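Local coordinates for cell division protein FtsZ 1 (Methanocaldococcus jannaschii, PDB 2VAP) that probably drives cell division by binding and hydrolysing GTP and polymerising into the contractile Z ring at the future division site, at residues Asp212-Asn217 against Ile251-Ser256; Val155-Leu160 against Ile216-Gly221; Lys83-Gly88 against Lys116-Asp121; Thr66-Thr71 against Ile77-Asp82; Lys89-Gly94 against Pro101-Glu106. One frame throughout, in Å; residues are numbered along the deposited sequence.

Interaction 1 of 5, residues Asp212-Asn217 against Ile251-Ser256; sequences DEVLIN and IGIGES. With GDP (guanosine-5'-diphosphate), chain B.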
# COMPACT_ATOMS: atom_id res chain seq x y z
N ASP A 212 -3.01 -11.78 1.05
CA ASP A 212 -4.18 -10.92 1.24
C ASP A 212 -4.04 -10.07 2.50
O ASP A 212 -4.21 -8.85 2.45
CB ASP A 212 -5.46 -11.76 1.33
CG ASP A 212 -5.87 -12.37 0.01
OD1 ASP A 212 -5.41 -11.90 -1.05
OD2 ASP A 212 -6.66 -13.34 0.04
N GLU A 213 -3.73 -10.73 3.61
CA GLU A 213 -3.61 -10.07 4.91
C GLU A 213 -2.50 -9.02 4.92
O GLU A 213 -2.67 -7.95 5.50
CB GLU A 213 -3.36 -11.10 6.02
CG GLU A 213 -4.50 -12.09 6.25
CD GLU A 213 -5.78 -11.44 6.74
OE1 GLU A 213 -6.87 -11.87 6.30
OE2 GLU A 213 -5.71 -10.51 7.57
N VAL A 214 -1.39 -9.34 4.27
CA VAL A 214 -0.24 -8.43 4.20
C VAL A 214 -0.59 -7.18 3.37
O VAL A 214 -0.28 -6.06 3.78
CB VAL A 214 1.02 -9.15 3.65
CG1 VAL A 214 2.14 -8.16 3.35
CG2 VAL A 214 1.49 -10.20 4.64
N LEU A 215 -1.24 -7.39 2.23
CA LEU A 215 -1.70 -6.29 1.38
C LEU A 215 -2.69 -5.38 2.12
O LEU A 215 -2.59 -4.16 2.03
CB LEU A 215 -2.33 -6.81 0.09
CG LEU A 215 -1.42 -7.07 -1.11
CD1 LEU A 215 -2.14 -7.92 -2.15
CD2 LEU A 215 -0.94 -5.75 -1.73
N ILE A 216 -3.63 -5.99 2.84
CA ILE A 216 -4.59 -5.25 3.65
C ILE A 216 -3.88 -4.42 4.71
O ILE A 216 -4.12 -3.22 4.83
CB ILE A 216 -5.65 -6.19 4.31
CG1 ILE A 216 -6.54 -6.85 3.24
CG2 ILE A 216 -6.50 -5.45 5.34
CD1 ILE A 216 -7.18 -5.89 2.24
N ASN A 217 -2.98 -5.05 5.46
CA ASN A 217 -2.19 -4.37 6.49
C ASN A 217 -1.37 -3.20 5.95
O ASN A 217 -1.26 -2.16 6.60
CB ASN A 217 -1.27 -5.37 7.22
CG ASN A 217 -1.99 -6.13 8.32
OD1 ASN A 217 -1.53 -6.15 9.47
ND2 ASN A 217 -3.11 -6.77 7.99
N ILE A 251 8.15 -2.88 2.95
CA ILE A 251 7.49 -2.90 4.25
C ILE A 251 8.06 -3.93 5.22
O ILE A 251 8.66 -4.92 4.81
CB ILE A 251 5.94 -3.09 4.13
CG1 ILE A 251 5.59 -4.52 3.68
CG2 ILE A 251 5.33 -2.04 3.22
CD1 ILE A 251 4.13 -4.90 3.88
N GLY A 252 7.86 -3.66 6.51
CA GLY A 252 8.15 -4.61 7.57
C GLY A 252 6.98 -4.62 8.54
O GLY A 252 6.49 -3.56 8.94
N ILE A 253 6.51 -5.81 8.89
CA ILE A 253 5.41 -5.96 9.83
C ILE A 253 5.84 -6.79 11.04
O ILE A 253 6.46 -7.85 10.89
CB ILE A 253 4.15 -6.60 9.17
CG1 ILE A 253 3.69 -5.76 7.97
CG2 ILE A 253 3.01 -6.76 10.18
CD1 ILE A 253 2.70 -6.47 7.05
N GLY A 254 5.52 -6.29 12.23
CA GLY A 254 5.81 -7.00 13.47
C GLY A 254 4.65 -6.92 14.44
O GLY A 254 3.92 -5.93 14.47
N GLU A 255 4.47 -7.98 15.23
CA GLU A 255 3.43 -8.02 16.26
C GLU A 255 3.87 -8.82 17.47
O GLU A 255 4.61 -9.81 17.34
CB GLU A 255 2.11 -8.56 15.69
CG GLU A 255 2.18 -9.95 15.06
CD GLU A 255 0.82 -10.48 14.64
OE1 GLU A 255 -0.08 -9.67 14.32
OE2 GLU A 255 0.65 -11.72 14.62
N SER A 256 3.42 -8.39 18.65
CA SER A 256 3.76 -9.06 19.91
C SER A 256 2.72 -8.76 20.99
O SER A 256 2.15 -7.67 21.03
CB SER A 256 5.14 -8.61 20.40
OG SER A 256 5.50 -9.28 21.59
PB GDP B . -4.98 -10.34 -13.21
O1B GDP B . -4.83 -10.64 -14.68
O2B GDP B . -6.44 -10.35 -12.84
O3B GDP B . -4.38 -8.98 -12.92
O3A GDP B . -4.19 -11.48 -12.39
PA GDP B . -4.42 -11.79 -10.83
O1A GDP B . -4.75 -10.55 -10.04
O2A GDP B . -5.47 -12.86 -10.64
O5' GDP B . -2.99 -12.37 -10.39
C5' GDP B . -1.82 -11.58 -10.56
C4' GDP B . -0.83 -11.90 -9.45
O4' GDP B . -1.43 -11.66 -8.17
C3' GDP B . -0.42 -13.36 -9.47
O3' GDP B . 0.77 -13.57 -10.23
C2' GDP B . -0.26 -13.72 -8.00
O2' GDP B . 1.09 -13.51 -7.58
C1' GDP B . -1.15 -12.74 -7.27
N9 GDP B . -2.43 -13.37 -6.82
C8 GDP B . -3.21 -14.23 -7.50
N7 GDP B . -4.30 -14.58 -6.77
C5 GDP B . -4.23 -13.93 -5.59
C6 GDP B . -5.04 -13.84 -4.35
O6 GDP B . -6.10 -14.49 -4.23
N1 GDP B . -4.60 -13.04 -3.36
C2 GDP B . -3.46 -12.33 -3.46
N2 GDP B . -3.07 -11.55 -2.43
N3 GDP B . -2.67 -12.37 -4.57
C4 GDP B . -2.99 -13.13 -5.64

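Interaction 2 of 5, residues Val155-Leu160 against Ile216-Gly221; sequences VAVVTL and INAVKG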
# COMPACT_ATOMS: atom_id res chain seq x y z
N VAL A 155 0.77 6.77 -5.04
CA VAL A 155 1.46 5.70 -4.33
C VAL A 155 0.95 4.33 -4.79
O VAL A 155 -0.25 4.08 -4.77
CB VAL A 155 1.29 5.83 -2.79
CG1 VAL A 155 1.96 4.66 -2.06
CG2 VAL A 155 1.86 7.16 -2.30
N ALA A 156 1.87 3.47 -5.21
CA ALA A 156 1.52 2.10 -5.56
C ALA A 156 1.92 1.16 -4.44
O ALA A 156 2.99 1.29 -3.85
CB ALA A 156 2.19 1.69 -6.87
N VAL A 157 1.03 0.22 -4.13
CA VAL A 157 1.32 -0.86 -3.18
C VAL A 157 1.03 -2.16 -3.90
O VAL A 157 -0.13 -2.54 -4.08
CB VAL A 157 0.49 -0.75 -1.88
CG1 VAL A 157 0.89 -1.85 -0.89
CG2 VAL A 157 0.65 0.62 -1.23
N VAL A 158 2.09 -2.83 -4.34
CA VAL A 158 1.97 -3.98 -5.23
C VAL A 158 2.79 -5.18 -4.76
O VAL A 158 3.79 -5.01 -4.05
CB VAL A 158 2.38 -3.63 -6.69
CG1 VAL A 158 1.39 -2.64 -7.31
CG2 VAL A 158 3.80 -3.07 -6.75
N THR A 159 2.36 -6.37 -5.15
CA THR A 159 3.12 -7.59 -4.87
C THR A 159 3.82 -8.12 -6.11
O THR A 159 3.35 -7.92 -7.23
CB THR A 159 2.24 -8.72 -4.29
OG1 THR A 159 1.23 -9.08 -5.24
CG2 THR A 159 1.58 -8.29 -2.98
N LEU A 160 4.95 -8.78 -5.89
CA LEU A 160 5.59 -9.58 -6.93
C LEU A 160 5.23 -11.05 -6.67
O LEU A 160 5.09 -11.45 -5.51
CB LEU A 160 7.11 -9.38 -6.91
CG LEU A 160 7.65 -8.00 -7.29
CD1 LEU A 160 9.15 -7.96 -7.05
CD2 LEU A 160 7.32 -7.63 -8.73
N ILE A 216 -3.63 -5.99 2.84
CA ILE A 216 -4.59 -5.25 3.65
C ILE A 216 -3.88 -4.42 4.71
O ILE A 216 -4.12 -3.22 4.83
CB ILE A 216 -5.65 -6.19 4.31
CG1 ILE A 216 -6.54 -6.85 3.24
CG2 ILE A 216 -6.50 -5.45 5.34
CD1 ILE A 216 -7.18 -5.89 2.24
N ASN A 217 -2.98 -5.05 5.46
CA ASN A 217 -2.19 -4.37 6.49
C ASN A 217 -1.37 -3.20 5.95
O ASN A 217 -1.26 -2.16 6.60
CB ASN A 217 -1.27 -5.37 7.22
CG ASN A 217 -1.99 -6.13 8.32
OD1 ASN A 217 -1.53 -6.15 9.47
ND2 ASN A 217 -3.11 -6.77 7.99
N ALA A 218 -0.80 -3.38 4.76
CA ALA A 218 0.02 -2.35 4.12
C ALA A 218 -0.82 -1.16 3.64
O ALA A 218 -0.50 -0.01 3.95
CB ALA A 218 0.83 -2.94 2.98
N VAL A 219 -1.87 -1.45 2.87
CA VAL A 219 -2.73 -0.40 2.31
C VAL A 219 -3.55 0.30 3.41
O VAL A 219 -3.51 1.53 3.51
CB VAL A 219 -3.66 -0.95 1.19
CG1 VAL A 219 -4.61 0.14 0.69
CG2 VAL A 219 -2.83 -1.48 0.02
N LYS A 220 -4.27 -0.48 4.21
CA LYS A 220 -5.07 0.06 5.31
C LYS A 220 -4.19 0.81 6.33
O LYS A 220 -4.57 1.87 6.82
CB LYS A 220 -5.87 -1.04 6.00
CG LYS A 220 -6.98 -0.55 6.92
CD LYS A 220 -7.81 -1.72 7.44
CE LYS A 220 -8.91 -1.25 8.37
NZ LYS A 220 -9.72 -2.38 8.89
N GLY A 221 -3.02 0.25 6.62
CA GLY A 221 -2.07 0.85 7.55
C GLY A 221 -1.53 2.20 7.09
O GLY A 221 -1.38 3.12 7.90

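Interaction 3 of 5, residues Lys83-Gly88 against Lys116-Asp121; sequences KKILIG and KAAIQD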
# COMPACT_ATOMS: atom_id res chain seq x y z
N LYS A 83 -17.03 2.28 -5.99
CA LYS A 83 -17.15 2.44 -7.43
C LYS A 83 -16.49 1.28 -8.17
O LYS A 83 -15.38 0.88 -7.83
CB LYS A 83 -16.54 3.78 -7.87
CG LYS A 83 -16.53 4.05 -9.38
CD LYS A 83 -17.93 4.28 -9.93
CE LYS A 83 -17.90 4.49 -11.43
NZ LYS A 83 -19.26 4.66 -12.00
N LYS A 84 -17.19 0.75 -9.17
CA LYS A 84 -16.65 -0.32 -10.01
C LYS A 84 -16.56 0.16 -11.46
O LYS A 84 -17.49 0.79 -11.97
CB LYS A 84 -17.53 -1.57 -9.94
CG LYS A 84 -17.75 -2.12 -8.54
CD LYS A 84 -18.65 -3.35 -8.59
CE LYS A 84 -19.38 -3.54 -7.27
NZ LYS A 84 -20.15 -4.82 -7.26
N ILE A 85 -15.44 -0.15 -12.10
CA ILE A 85 -15.24 0.19 -13.51
C ILE A 85 -14.82 -1.05 -14.30
O ILE A 85 -13.76 -1.63 -14.03
CB ILE A 85 -14.19 1.32 -13.72
CG1 ILE A 85 -14.55 2.56 -12.90
CG2 ILE A 85 -14.07 1.67 -15.21
CD1 ILE A 85 -13.40 3.55 -12.75
N LEU A 86 -15.65 -1.45 -15.26
CA LEU A 86 -15.27 -2.49 -16.20
C LEU A 86 -14.48 -1.86 -17.33
O LEU A 86 -15.03 -1.15 -18.17
CB LEU A 86 -16.50 -3.22 -16.74
CG LEU A 86 -16.24 -4.42 -17.65
CD1 LEU A 86 -15.70 -5.62 -16.86
CD2 LEU A 86 -17.50 -4.80 -18.40
N ILE A 87 -13.17 -2.11 -17.34
CA ILE A 87 -12.29 -1.53 -18.35
C ILE A 87 -12.23 -2.39 -19.62
O ILE A 87 -12.36 -3.62 -19.56
CB ILE A 87 -10.86 -1.24 -17.80
CG1 ILE A 87 -10.20 -2.51 -17.26
CG2 ILE A 87 -10.92 -0.15 -16.72
CD1 ILE A 87 -8.69 -2.40 -17.06
N GLY A 88 -12.06 -1.73 -20.76
CA GLY A 88 -11.99 -2.40 -22.06
C GLY A 88 -13.29 -3.06 -22.48
O GLY A 88 -13.28 -4.19 -22.97
N LYS A 116 -10.27 8.41 -14.70
CA LYS A 116 -10.01 9.79 -14.29
C LYS A 116 -11.17 10.38 -13.48
O LYS A 116 -10.95 11.02 -12.45
CB LYS A 116 -9.72 10.67 -15.52
CG LYS A 116 -9.28 12.10 -15.18
CD LYS A 116 -9.16 12.94 -16.44
CE LYS A 116 -8.91 14.40 -16.10
NZ LYS A 116 -8.82 15.25 -17.32
N ALA A 117 -12.40 10.15 -13.95
CA ALA A 117 -13.60 10.66 -13.29
C ALA A 117 -13.78 10.10 -11.88
O ALA A 117 -14.28 10.79 -10.99
CB ALA A 117 -14.83 10.38 -14.14
N ALA A 118 -13.37 8.85 -11.68
CA ALA A 118 -13.52 8.16 -10.39
C ALA A 118 -12.51 8.62 -9.35
O ALA A 118 -12.76 8.51 -8.14
CB ALA A 118 -13.44 6.65 -10.58
N ILE A 119 -11.37 9.13 -9.81
CA ILE A 119 -10.30 9.56 -8.90
C ILE A 119 -10.08 11.07 -8.88
O ILE A 119 -9.24 11.58 -8.14
CB ILE A 119 -8.95 8.82 -9.18
CG1 ILE A 119 -8.40 9.17 -10.57
CG2 ILE A 119 -9.13 7.31 -9.01
CD1 ILE A 119 -6.94 8.80 -10.77
N GLN A 120 -10.86 11.78 -9.70
CA GLN A 120 -10.82 13.24 -9.78
C GLN A 120 -10.94 13.88 -8.40
O GLN A 120 -11.73 13.43 -7.56
CB GLN A 120 -11.94 13.75 -10.70
CG GLN A 120 -11.79 15.21 -11.15
CD GLN A 120 -10.79 15.38 -12.27
OE1 GLN A 120 -9.75 16.03 -12.10
NE2 GLN A 120 -11.08 14.80 -13.43
N ASP A 121 -10.14 14.92 -8.17
CA ASP A 121 -10.15 15.70 -6.93
C ASP A 121 -9.53 14.99 -5.72
O ASP A 121 -9.58 15.52 -4.60
CB ASP A 121 -11.56 16.22 -6.59
CG ASP A 121 -12.16 17.07 -7.71
OD1 ASP A 121 -11.42 17.87 -8.32
OD2 ASP A 121 -13.37 16.93 -7.97

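Interaction 4 of 5, residues Thr66-Thr71 against Ile77-Asp82; sequences TVAINT and IRTKAD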
# COMPACT_ATOMS: atom_id res chain seq x y z
N THR A 66 -13.08 3.66 -2.26
CA THR A 66 -12.58 2.43 -2.87
C THR A 66 -13.08 2.26 -4.30
O THR A 66 -14.28 2.33 -4.56
CB THR A 66 -12.95 1.17 -2.04
OG1 THR A 66 -14.35 1.19 -1.73
CG2 THR A 66 -12.14 1.11 -0.75
N VAL A 67 -12.14 2.06 -5.22
CA VAL A 67 -12.45 1.86 -6.63
C VAL A 67 -11.87 0.52 -7.10
O VAL A 67 -10.68 0.26 -6.90
CB VAL A 67 -11.93 3.02 -7.52
CG1 VAL A 67 -12.20 2.75 -9.00
CG2 VAL A 67 -12.56 4.35 -7.10
N ALA A 68 -12.71 -0.31 -7.69
CA ALA A 68 -12.27 -1.58 -8.26
C ALA A 68 -12.37 -1.53 -9.78
O ALA A 68 -13.42 -1.18 -10.32
CB ALA A 68 -13.09 -2.73 -7.71
N ILE A 69 -11.28 -1.87 -10.45
CA ILE A 69 -11.28 -1.95 -11.91
C ILE A 69 -10.83 -3.34 -12.38
O ILE A 69 -9.96 -3.96 -11.77
CB ILE A 69 -10.44 -0.83 -12.59
CG1 ILE A 69 -8.93 -1.07 -12.44
CG2 ILE A 69 -10.85 0.56 -12.07
CD1 ILE A 69 -8.08 -0.32 -13.46
N ASN A 70 -11.45 -3.81 -13.46
CA ASN A 70 -11.13 -5.13 -14.01
C ASN A 70 -11.61 -5.26 -15.45
O ASN A 70 -12.56 -4.58 -15.86
CB ASN A 70 -11.77 -6.23 -13.15
CG ASN A 70 -10.96 -7.52 -13.15
OD1 ASN A 70 -10.35 -7.90 -14.15
ND2 ASN A 70 -10.97 -8.21 -12.02
N THR A 71 -10.94 -6.13 -16.20
CA THR A 71 -11.39 -6.52 -17.53
C THR A 71 -12.37 -7.68 -17.42
O THR A 71 -13.17 -7.92 -18.32
CB THR A 71 -10.21 -6.98 -18.41
OG1 THR A 71 -9.45 -7.98 -17.70
CG2 THR A 71 -9.30 -5.82 -18.75
N ILE A 77 -18.05 -8.00 -10.60
CA ILE A 77 -19.41 -7.92 -10.05
C ILE A 77 -19.54 -8.47 -8.62
O ILE A 77 -20.35 -7.98 -7.83
CB ILE A 77 -20.47 -8.49 -11.04
CG1 ILE A 77 -21.20 -7.35 -11.76
CG2 ILE A 77 -21.50 -9.37 -10.33
CD1 ILE A 77 -20.32 -6.47 -12.63
N ARG A 78 -18.72 -9.47 -8.28
CA ARG A 78 -18.71 -10.01 -6.91
C ARG A 78 -17.83 -9.21 -5.95
O ARG A 78 -17.80 -9.48 -4.75
CB ARG A 78 -18.35 -11.50 -6.90
CG ARG A 78 -17.08 -11.89 -7.63
CD ARG A 78 -16.78 -13.37 -7.43
NE ARG A 78 -15.95 -13.91 -8.51
CZ ARG A 78 -16.42 -14.60 -9.55
NH1 ARG A 78 -17.72 -14.85 -9.66
NH2 ARG A 78 -15.58 -15.05 -10.47
N THR A 79 -17.12 -8.22 -6.49
CA THR A 79 -16.29 -7.31 -5.69
C THR A 79 -17.18 -6.29 -4.96
O THR A 79 -18.19 -5.85 -5.50
CB THR A 79 -15.26 -6.58 -6.58
OG1 THR A 79 -14.44 -7.54 -7.25
CG2 THR A 79 -14.36 -5.66 -5.76
N LYS A 80 -16.79 -5.94 -3.74
CA LYS A 80 -17.45 -4.87 -3.00
C LYS A 80 -16.60 -3.60 -3.03
O LYS A 80 -15.43 -3.62 -2.63
CB LYS A 80 -17.73 -5.29 -1.55
CG LYS A 80 -18.96 -6.19 -1.36
CD LYS A 80 -18.64 -7.66 -1.58
CE LYS A 80 -19.88 -8.54 -1.43
NZ LYS A 80 -20.86 -8.35 -2.54
N ALA A 81 -17.18 -2.52 -3.53
CA ALA A 81 -16.47 -1.25 -3.71
C ALA A 81 -17.44 -0.06 -3.76
O ALA A 81 -18.62 -0.23 -4.05
CB ALA A 81 -15.63 -1.28 -4.98
N ASP A 82 -16.92 1.13 -3.48
CA ASP A 82 -17.69 2.37 -3.65
C ASP A 82 -18.00 2.60 -5.13
O ASP A 82 -19.08 3.07 -5.48
CB ASP A 82 -16.94 3.57 -3.08
CG ASP A 82 -16.84 3.55 -1.57
OD1 ASP A 82 -17.85 3.24 -0.90
OD2 ASP A 82 -15.75 3.85 -1.04

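Interaction 5 of 5, residues Lys89-Gly94 against Pro101-Glu106; sequences KKLTRG and PKIGEE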
# COMPACT_ATOMS: atom_id res chain seq x y z
N LYS A 89 -14.40 -2.35 -22.30
CA LYS A 89 -15.73 -2.84 -22.68
C LYS A 89 -15.82 -3.14 -24.17
O LYS A 89 -16.48 -4.10 -24.58
CB LYS A 89 -16.81 -1.82 -22.30
CG LYS A 89 -17.13 -1.76 -20.81
CD LYS A 89 -18.21 -0.72 -20.54
CE LYS A 89 -18.63 -0.74 -19.08
NZ LYS A 89 -19.67 0.29 -18.79
N LYS A 90 -15.16 -2.32 -24.98
CA LYS A 90 -15.15 -2.47 -26.43
C LYS A 90 -13.97 -3.33 -26.91
O LYS A 90 -13.81 -3.56 -28.12
CB LYS A 90 -15.10 -1.09 -27.11
CG LYS A 90 -16.28 -0.18 -26.77
CD LYS A 90 -16.07 1.22 -27.32
CE LYS A 90 -17.13 2.19 -26.83
NZ LYS A 90 -18.48 1.91 -27.40
N LEU A 91 -13.17 -3.81 -25.97
CA LEU A 91 -11.97 -4.58 -26.29
C LEU A 91 -12.12 -6.07 -25.96
O LEU A 91 -11.94 -6.92 -26.84
CB LEU A 91 -10.75 -3.99 -25.56
CG LEU A 91 -9.35 -4.41 -26.03
CD1 LEU A 91 -8.96 -3.69 -27.32
CD2 LEU A 91 -8.32 -4.13 -24.94
N THR A 92 -12.44 -6.37 -24.71
CA THR A 92 -12.54 -7.76 -24.25
C THR A 92 -13.94 -8.17 -23.80
O THR A 92 -14.17 -9.33 -23.44
CB THR A 92 -11.51 -8.08 -23.15
OG1 THR A 92 -11.45 -6.99 -22.22
CG2 THR A 92 -10.13 -8.29 -23.76
N ARG A 93 -14.87 -7.22 -23.83
CA ARG A 93 -16.30 -7.47 -23.59
C ARG A 93 -16.61 -8.11 -22.23
O ARG A 93 -17.59 -8.84 -22.08
CB ARG A 93 -16.91 -8.32 -24.73
CG ARG A 93 -16.39 -8.01 -26.14
CD ARG A 93 -16.95 -6.70 -26.69
NE ARG A 93 -18.37 -6.81 -26.99
CZ ARG A 93 -18.88 -7.14 -28.17
NH1 ARG A 93 -18.08 -7.39 -29.21
NH2 ARG A 93 -20.19 -7.21 -28.32
N GLY A 94 -15.76 -7.83 -21.24
CA GLY A 94 -15.95 -8.36 -19.88
C GLY A 94 -15.37 -9.74 -19.64
O GLY A 94 -15.58 -10.33 -18.57
N PRO A 101 -0.42 -8.63 -20.12
CA PRO A 101 -0.35 -7.24 -19.66
C PRO A 101 -0.73 -6.22 -20.74
O PRO A 101 -1.29 -5.17 -20.42
CB PRO A 101 1.11 -7.07 -19.25
CG PRO A 101 1.59 -8.45 -18.98
CD PRO A 101 0.88 -9.30 -19.99
N LYS A 102 -0.42 -6.53 -22.00
CA LYS A 102 -0.76 -5.64 -23.12
C LYS A 102 -2.27 -5.43 -23.26
O LYS A 102 -2.72 -4.33 -23.60
CB LYS A 102 -0.16 -6.16 -24.43
CG LYS A 102 1.35 -6.00 -24.54
CD LYS A 102 1.88 -6.37 -25.92
CE LYS A 102 2.02 -7.88 -26.10
NZ LYS A 102 2.57 -8.22 -27.44
N ILE A 103 -3.04 -6.48 -22.99
CA ILE A 103 -4.50 -6.41 -23.02
C ILE A 103 -5.02 -5.54 -21.86
O ILE A 103 -5.90 -4.70 -22.06
CB ILE A 103 -5.16 -7.81 -23.01
CG1 ILE A 103 -4.75 -8.60 -24.26
CG2 ILE A 103 -6.68 -7.70 -22.92
CD1 ILE A 103 -5.24 -10.04 -24.30
N GLY A 104 -4.46 -5.74 -20.67
CA GLY A 104 -4.80 -4.93 -19.50
C GLY A 104 -4.49 -3.46 -19.68
O GLY A 104 -5.27 -2.60 -19.28
N GLU A 105 -3.35 -3.18 -20.31
CA GLU A 105 -2.91 -1.81 -20.60
C GLU A 105 -3.86 -1.11 -21.58
O GLU A 105 -4.30 0.01 -21.33
CB GLU A 105 -1.48 -1.80 -21.14
CG GLU A 105 -0.89 -0.41 -21.37
CD GLU A 105 0.48 -0.44 -22.02
OE1 GLU A 105 1.34 0.38 -21.63
OE2 GLU A 105 0.71 -1.27 -22.93
N GLU A 106 -4.15 -1.79 -22.68
CA GLU A 106 -5.03 -1.26 -23.73
C GLU A 106 -6.45 -1.03 -23.21
O GLU A 106 -7.10 -0.04 -23.58
CB GLU A 106 -5.04 -2.19 -24.94
CG GLU A 106 -5.56 -1.56 -26.23
CD GLU A 106 -4.63 -0.50 -26.81
OE1 GLU A 106 -5.13 0.49 -27.38
OE2 GLU A 106 -3.39 -0.66 -26.70

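Interaction 1 of 5, residues Asp212-Asn217 against Ile251-Ser256
Val214 and Ile253 meet methyl to methyl where helix 204-227 passes the edge strand of the C-terminal sheet, the short axes crossing at 102°. CG1 of Val214, anti to its backbone N (chi1 171°), lies 3.9 Å from Ile251 CD1 and 4.1 Å from Ile253 CD1, one methyl serving two isoleucine ends; Asn217 adds its CB, 4.1 Å from Ile253 CD1. The long, branched isoleucines suit a strand whose backbone stays well back from the helix. The polar contacts belong to the helix's other side, where Asp212, a GTP-binding residue, shares its OD1 between GDP N1 and GDP N2, each at 2.7 Å and each bond bent. With an alanine in place of Asp212, guanine N1 and N2 would probably be left without their shared carboxylate acceptor. This is the central helix joining the GTPase and C-terminal domains of the tubulin/FtsZ fold: polar and specific toward guanine, it meets the C-terminal strand through apolar packing, without hydrogen bonds between the two segments.

Interaction 2 of 5, residues Val155-Leu160 against Ile216-Gly221
Val157 presents its branched end to two successive helix residues, Ala218 and Val219, and its CG1 does most of the touching. That methyl stands anti to the backbone N of Val157 (chi1 -177°), which turns it at the helix, 3.8 Å from Val219 CG2 and 4.0 Å from Ala218 CB. Val219 approaches obliquely: its CG1 takes the position anti to its own backbone N (chi1 176°), and CG2, lying beside that N, is the branch that reaches the strand. It settles against both CG1 and CB of Val157, 3.9 Å from CB. Ala218 contributes only its beta carbon, directed at the strand, and its small size suits a place where the helix comes close; the CA atoms of Val157 and Val219 are 6.8 Å apart. This is helix-on-sheet packing in the Rossmann-like GTPase domain: strand 153-160 is an inner member of the six-stranded parallel sheet, and on one of its faces lies helix 204-227, the long core helix between the two domains of FtsZ and tubulin. Val158, next along the strand, serves the other face, packing on Leu177 and Leu180 of helix 167-181. Val157 and Val158, beta-branched and at home in extended chain, give each face of the sheet an apolar surface here. Beside the contact, Val157 touches Ile190 and Val219 touches Thr128, residues of the two strands that flank 153-160.

Interaction 3 of 5, residues Lys83-Gly88 against Lys116-Asp121
Ile85 extends its CD1 end over the beta carbon of Ala118, 3.8 Å away, and this methyl-to-methyl touch carries the contact. The isoleucine's CG1 lies beside its backbone N (chi1 -54°), and the chain then runs on almost fully extended (chi2 164°), carrying CD1 from the strand to the helix. Ala118 answers with a single carbon directed at the strand; a residue this small suits a spot where the last turn of the helix lies against the sheet, and its CA is 7.4 Å from that of Lys83. Lys83 adds a looser touch from the solvent side, its CG 4.2 Å from Ala118 CB. It leaves the backbone along the same side of the strand as Ile85, and only CG borders the alanine; beyond it the chain draws away toward the amine. The helix is ending here: Gln120 is the first residue to leave helical geometry, and Ala118 O is taken by Lys65 NZ. Strand 83-86 is an edge of the parallel sheet, paired with strand 64-70, whose Val67 and Ile69 flank Ile85. Helix 112-119 lies on this face and belongs to the beta-alpha-beta crossover leading to strand 124-130, with Ile119 packing on helix 135-149; Lys84 and Leu86 turn to the other face, toward helix 73-77.

Interaction 4 of 5, residues Thr66-Thr71 against Ile77-Asp82
Thr66 and Asp82 meet with their side chains crossed at about a right angle, and each grips the other's backbone amide. Thr66 N donates to Asp82 OD2 at 2.9 Å, nearly straight (166°), reaching the oxygen on its anti side and a little out of the carboxylate plane. In return Asp82 N donates to Thr66 OG1 at 3.1 Å; that hydroxyl sits between the threonine's backbone N and carbonyl carbon, facing the loop. The other carboxylate oxygen, OD1, pairs with Lys57. The setting is a beta-alpha-beta crossover: the loop after short helix 73-77 returns beside strand 64-70 before entering its parallel neighbour 83-86. A valine in place of Thr66 would probably leave the Asp82 amide without its hydroxyl acceptor and loosen this return. Ala68 CB is touched by two residues on the strand-facing side of the loop, Thr79 CG2 at 3.7 Å and Ala81 CB at 4.0 Å; the smallness of both alanines lets the loop lie close. Thr79 OG1 turns instead to Gln75 O.

Interaction 5 of 5, residues Lys89-Gly94 against Pro101-Glu106
Leu91 and Thr92 lie against a helix whose first turn is closed by the 2.9 Å hydrogen bond from Glu105 N to Pro101 O, and proline, which offers no amide hydrogen, suits that opening place. Leu91 lays its CD2 across the helix, 3.8 Å from Ile103 O and 3.8 Å from Glu106 CB. Glu106 meets it at about a right angle; its CG stands anti to the backbone N (chi1 -162°), which brings that carbon to the leucine, and the bend at chi2 turns only the carboxylate. Thr92 brings CG2 to Ile103 CG2, methyl to methyl at 3.6 Å, while its OG1 makes a weak hydrogen bond to Gly88 O. The packing is apolar yet lies at the surface; Lys90 N is held by Glu110 farther down the same helix. This is the loop between strand 83-86 and helix 101-110, the T3 loop of the tubulin/FtsZ family, whose Ala97, Gly98 and Gly99 bind GTP.

Overall arrangement
The five contacts form two groups around the nucleotide. Interactions 1 and 2 share helix 204-227, have centres 9 Å apart, and meet where Leu215 CG lies 3.7 Å from Thr159 CG2; together they tie the helix to guanine, the C-terminal sheet and the GTPase sheet. Interactions 3, 4 and 5 gather around strands 83-86 and 64-70, toward one edge of the GTPase sheet. Interactions 3 and 4 (centres 10 Å apart) are joined through neighbouring strands, Ile85 N lying 2.9 Å from Ala68 O, and interaction 5 falls in the chain between the two segments of interaction 3. Ile103 of interaction 5 is about 9 Å from GDP by its side chain, while the centres of interactions 1 and 5 stand about 32 Å apart.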